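Local coordinates for segregation and condensation protein A (Thermococcus onnurineus, PDB 6IVH) that probably serves as the kleisin subunit of an archaeal Smc-based condensin that lacks kite subunits, its N-terminal domain being the part described, at residues N28-D33 with V101-T106. Sequence-based numbering, arbitrary orientation.
Sequences NIDIVD and VERYYT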
ATOM      1  N   ASN A  28       3.639 -10.916   8.350  1.00 65.49           N
ATOM      2  CA  ASN A  28       2.193 -10.778   8.555  1.00 68.78           C
ATOM      3  C   ASN A  28       1.816  -9.292   8.488  1.00 69.77           C
ATOM      4  O   ASN A  28       1.897  -8.529   9.452  1.00 69.85           O
ATOM      5  CB  ASN A  28       1.719 -11.501   9.855  1.00 69.06           C
ATOM      6  CG  ASN A  28       1.940 -10.710  11.146  1.00 84.57           C
ATOM      7  OD1 ASN A  28       2.872  -9.926  11.278  1.00 78.70           O
ATOM      8  ND2 ASN A  28       1.068 -10.947  12.122  1.00 90.25           N
ATOM      9  N   ILE A  29       1.406  -8.866   7.301  1.00 69.15           N
ATOM     10  CA  ILE A  29       0.956  -7.498   7.081  1.00 65.39           C
ATOM     11  C   ILE A  29      -0.556  -7.457   7.236  1.00 62.21           C
ATOM     12  O   ILE A  29      -1.269  -8.285   6.659  1.00 69.80           O
ATOM     13  CB  ILE A  29       1.379  -6.990   5.692  1.00 63.22           C
ATOM     14  CG1 ILE A  29       2.882  -7.174   5.474  1.00 62.73           C
ATOM     15  CG2 ILE A  29       0.983  -5.533   5.518  1.00 61.23           C
ATOM     16  CD1 ILE A  29       3.361  -6.635   4.146  1.00 57.35           C
ATOM     17  N   ASP A  30      -1.050  -6.499   8.014  1.00 62.31           N
ATOM     18  CA  ASP A  30      -2.485  -6.267   8.138  1.00 57.70           C
ATOM     19  C   ASP A  30      -2.876  -5.195   7.126  1.00 53.60           C
ATOM     20  O   ASP A  30      -2.533  -4.021   7.296  1.00 56.03           O
ATOM     21  CB  ASP A  30      -2.846  -5.850   9.563  1.00 56.21           C
ATOM     22  CG  ASP A  30      -4.341  -5.937   9.839  1.00 58.10           C
ATOM     23  OD1 ASP A  30      -5.139  -5.838   8.884  1.00 53.69           O
ATOM     24  OD2 ASP A  30      -4.716  -6.107  11.020  1.00 61.40           O
ATOM     25  N   ILE A  31      -3.597  -5.598   6.075  1.00 49.23           N
ATOM     26  CA  ILE A  31      -3.902  -4.678   4.980  1.00 48.64           C
ATOM     27  C   ILE A  31      -4.780  -3.528   5.460  1.00 52.41           C
ATOM     28  O   ILE A  31      -4.741  -2.428   4.894  1.00 50.10           O
ATOM     29  CB  ILE A  31      -4.551  -5.437   3.803  1.00 48.59           C
ATOM     30  CG1 ILE A  31      -4.625  -4.549   2.560  1.00 45.03           C
ATOM     31  CG2 ILE A  31      -5.940  -5.921   4.171  1.00 48.85           C
ATOM     32  CD1 ILE A  31      -3.280  -4.075   2.074  1.00 49.65           C
ATOM     33  N   VAL A  32      -5.576  -3.753   6.507  1.00 50.86           N
ATOM     34  CA  VAL A  32      -6.371  -2.671   7.079  1.00 46.68           C
ATOM     35  C   VAL A  32      -5.472  -1.697   7.829  1.00 48.88           C
ATOM     36  O   VAL A  32      -5.591  -0.475   7.683  1.00 52.40           O
ATOM     37  CB  VAL A  32      -7.474  -3.242   7.988  1.00 55.47           C
ATOM     38  CG1 VAL A  32      -8.259  -2.118   8.648  1.00 52.57           C
ATOM     39  CG2 VAL A  32      -8.402  -4.149   7.192  1.00 51.56           C
ATOM     40  N   ASP A  33      -4.551  -2.224   8.636  1.00 52.64           N
ATOM     41  CA  ASP A  33      -3.631  -1.360   9.366  1.00 51.40           C
ATOM     42  C   ASP A  33      -2.567  -0.771   8.450  1.00 49.81           C
ATOM     43  O   ASP A  33      -2.080   0.336   8.701  1.00 47.35           O
ATOM     44  CB  ASP A  33      -2.981  -2.138  10.510  1.00 58.19           C
ATOM     45  CG  ASP A  33      -4.001  -2.722  11.470  1.00 66.66           C
ATOM     46  OD1 ASP A  33      -5.141  -2.212  11.513  1.00 65.90           O
ATOM     47  OD2 ASP A  33      -3.661  -3.691  12.183  1.00 67.97           O
ATOM     48  N   VAL A 101     -10.330 -12.648  -1.349  1.00 81.93           N
ATOM     49  CA  VAL A 101     -10.043 -11.477  -0.526  1.00 72.98           C
ATOM     50  C   VAL A 101      -9.303 -11.921   0.729  1.00 69.95           C
ATOM     51  O   VAL A 101      -9.849 -12.659   1.557  1.00 72.09           O
ATOM     52  CB  VAL A 101     -11.328 -10.716  -0.173  1.00 73.93           C
ATOM     53  CG1 VAL A 101     -11.069  -9.736   0.957  1.00 68.43           C
ATOM     54  CG2 VAL A 101     -11.854  -9.981  -1.394  1.00 75.69           C
ATOM     55  N   GLU A 102      -8.057 -11.473   0.871  1.00 75.49           N
ATOM     56  CA  GLU A 102      -7.226 -11.785   2.022  1.00 72.69           C
ATOM     57  C   GLU A 102      -7.112 -10.558   2.919  1.00 67.67           C
ATOM     58  O   GLU A 102      -7.134  -9.418   2.446  1.00 65.39           O
ATOM     59  CB  GLU A 102      -5.825 -12.244   1.582  1.00 76.75           C
ATOM     60  CG  GLU A 102      -5.799 -13.109   0.315  1.00 84.21           C
ATOM     61  CD  GLU A 102      -5.683 -14.597   0.602  1.00 87.74           C
ATOM     62  OE1 GLU A 102      -5.100 -15.316  -0.234  1.00 96.34           O
ATOM     63  OE2 GLU A 102      -6.197 -15.047   1.645  1.00 82.93           O
ATOM     64  N   ARG A 103      -6.983 -10.801   4.223  1.00 65.05           N
ATOM     65  CA  ARG A 103      -6.706  -9.730   5.169  1.00 60.93           C
ATOM     66  C   ARG A 103      -5.227  -9.609   5.516  1.00 60.83           C
ATOM     67  O   ARG A 103      -4.736  -8.492   5.701  1.00 64.29           O
ATOM     68  CB  ARG A 103      -7.517  -9.925   6.457  1.00 53.47           C
ATOM     69  CG  ARG A 103      -7.012  -9.102   7.634  1.00 56.94           C
ATOM     70  CD  ARG A 103      -8.111  -8.298   8.294  1.00 60.18           C
ATOM     71  NE  ARG A 103      -7.546  -7.279   9.172  1.00 52.76           N
ATOM     72  CZ  ARG A 103      -8.236  -6.621  10.095  1.00 51.54           C
ATOM     73  NH1 ARG A 103      -9.524  -6.880  10.266  1.00 54.24           N
ATOM     74  NH2 ARG A 103      -7.638  -5.710  10.850  1.00 51.80           N
ATOM     75  N   TYR A 104      -4.503 -10.723   5.580  1.00 57.39           N
ATOM     76  CA  TYR A 104      -3.089 -10.723   5.926  1.00 55.43           C
ATOM     77  C   TYR A 104      -2.260 -11.146   4.719  1.00 57.81           C
ATOM     78  O   TYR A 104      -2.575 -12.141   4.060  1.00 62.69           O
ATOM     79  CB  TYR A 104      -2.822 -11.642   7.119  1.00 53.92           C
ATOM     80  CG  TYR A 104      -3.506 -11.184   8.389  1.00 54.28           C
ATOM     81  CD1 TYR A 104      -2.879 -10.302   9.262  1.00 58.48           C
ATOM     82  CD2 TYR A 104      -4.784 -11.622   8.709  1.00 57.67           C
ATOM     83  CE1 TYR A 104      -3.505  -9.876  10.420  1.00 58.02           C
ATOM     84  CE2 TYR A 104      -5.418 -11.202   9.864  1.00 64.55           C
ATOM     85  CZ  TYR A 104      -4.775 -10.328  10.715  1.00 63.86           C
ATOM     86  OH  TYR A 104      -5.405  -9.911  11.865  1.00 65.90           O
ATOM     87  N   TYR A 105      -1.205 -10.381   4.436  1.00 58.19           N
ATOM     88  CA  TYR A 105      -0.324 -10.626   3.303  1.00 59.05           C
ATOM     89  C   TYR A 105       1.121 -10.709   3.772  1.00 64.05           C
ATOM     90  O   TYR A 105       1.483 -10.212   4.842  1.00 62.10           O
ATOM     91  CB  TYR A 105      -0.427  -9.515   2.243  1.00 53.18           C
ATOM     92  CG  TYR A 105      -1.698  -9.508   1.429  1.00 57.49           C
ATOM     93  CD1 TYR A 105      -1.694  -9.906   0.098  1.00 54.27           C
ATOM     94  CD2 TYR A 105      -2.897  -9.085   1.984  1.00 60.36           C
ATOM     95  CE1 TYR A 105      -2.852  -9.893  -0.653  1.00 54.77           C
ATOM     96  CE2 TYR A 105      -4.060  -9.069   1.240  1.00 61.20           C
ATOM     97  CZ  TYR A 105      -4.032  -9.473  -0.076  1.00 56.74           C
ATOM     98  OH  TYR A 105      -5.191  -9.457  -0.816  1.00 77.60           O
ATOM     99  N   THR A 106       1.947 -11.347   2.951  1.00 62.32           N
ATOM    100  CA  THR A 106       3.385 -11.171   3.052  1.00 63.77           C
ATOM    101  C   THR A 106       3.802 -10.008   2.155  1.00 62.74           C
ATOM    102  O   THR A 106       3.033  -9.530   1.319  1.00 61.11           O
ATOM    103  CB  THR A 106       4.128 -12.453   2.666  1.00 62.82           C
ATOM    104  OG1 THR A 106       3.817 -12.805   1.313  1.00 59.93           O
ATOM    105  CG2 THR A 106       3.730 -13.594   3.591  1.00 67.86           C
TER
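Arg103 reaches across to Asp30 and grips its carboxylate side-on with two nitrogens. Arg103 NE donates to Asp30 OD1 over 2.8 Å, close to the guanidinium plane, while Arg103 NH2 reaches the syn lone pair of Asp30 OD2 at 3.0 Å. The two flat groups do not share a plane but are turned 52° against each other. Arg103 gets there with CG anti to its backbone N (chi1 164°) and a bend at chi2. One guanidinium face is covered by Val32, whose CG2 sits over the centre, 3.7 Å above the plane. Asp30 OD1 also caps the first turn of helix 31-47, accepting from Val32 N at 3.2 Å. This donor and Arg103 NE approach that oxygen from opposite faces of the carboxylate, so the salt bridge and the N-cap together fix the rotation of the group.

Alongside, the backbones pair antiparallel. Ile29 and Tyr105 form the hydrogen-bonded pair, Ile29 N to Tyr105 O at 2.8 Å and Tyr105 N to Ile29 O at 3.1 Å. A further bond, nearly straight at 173°, runs from Ile31 N to Arg103 O and carries the pairing into the start of the helix. Tyr104 lies on the same sheet face as Asp30. On the other face Ile29 lays CB and CG1 along Tyr105 O and puts CD1 3.9 Å from Thr106 C, while Tyr105 CD2 meets Ile31 CB at 4.4 Å. Leu110 of helix 107-120 and Met66 of helix 54-72 cover this buried side.

Thr106 OG1 is hydrogen-bonded to Asp109. The arrangement is a minimal two-stranded antiparallel sheet in a mostly helical kleisin N-terminal domain, each short strand leading through an N-cap, Asp30 or Thr106, into a helix.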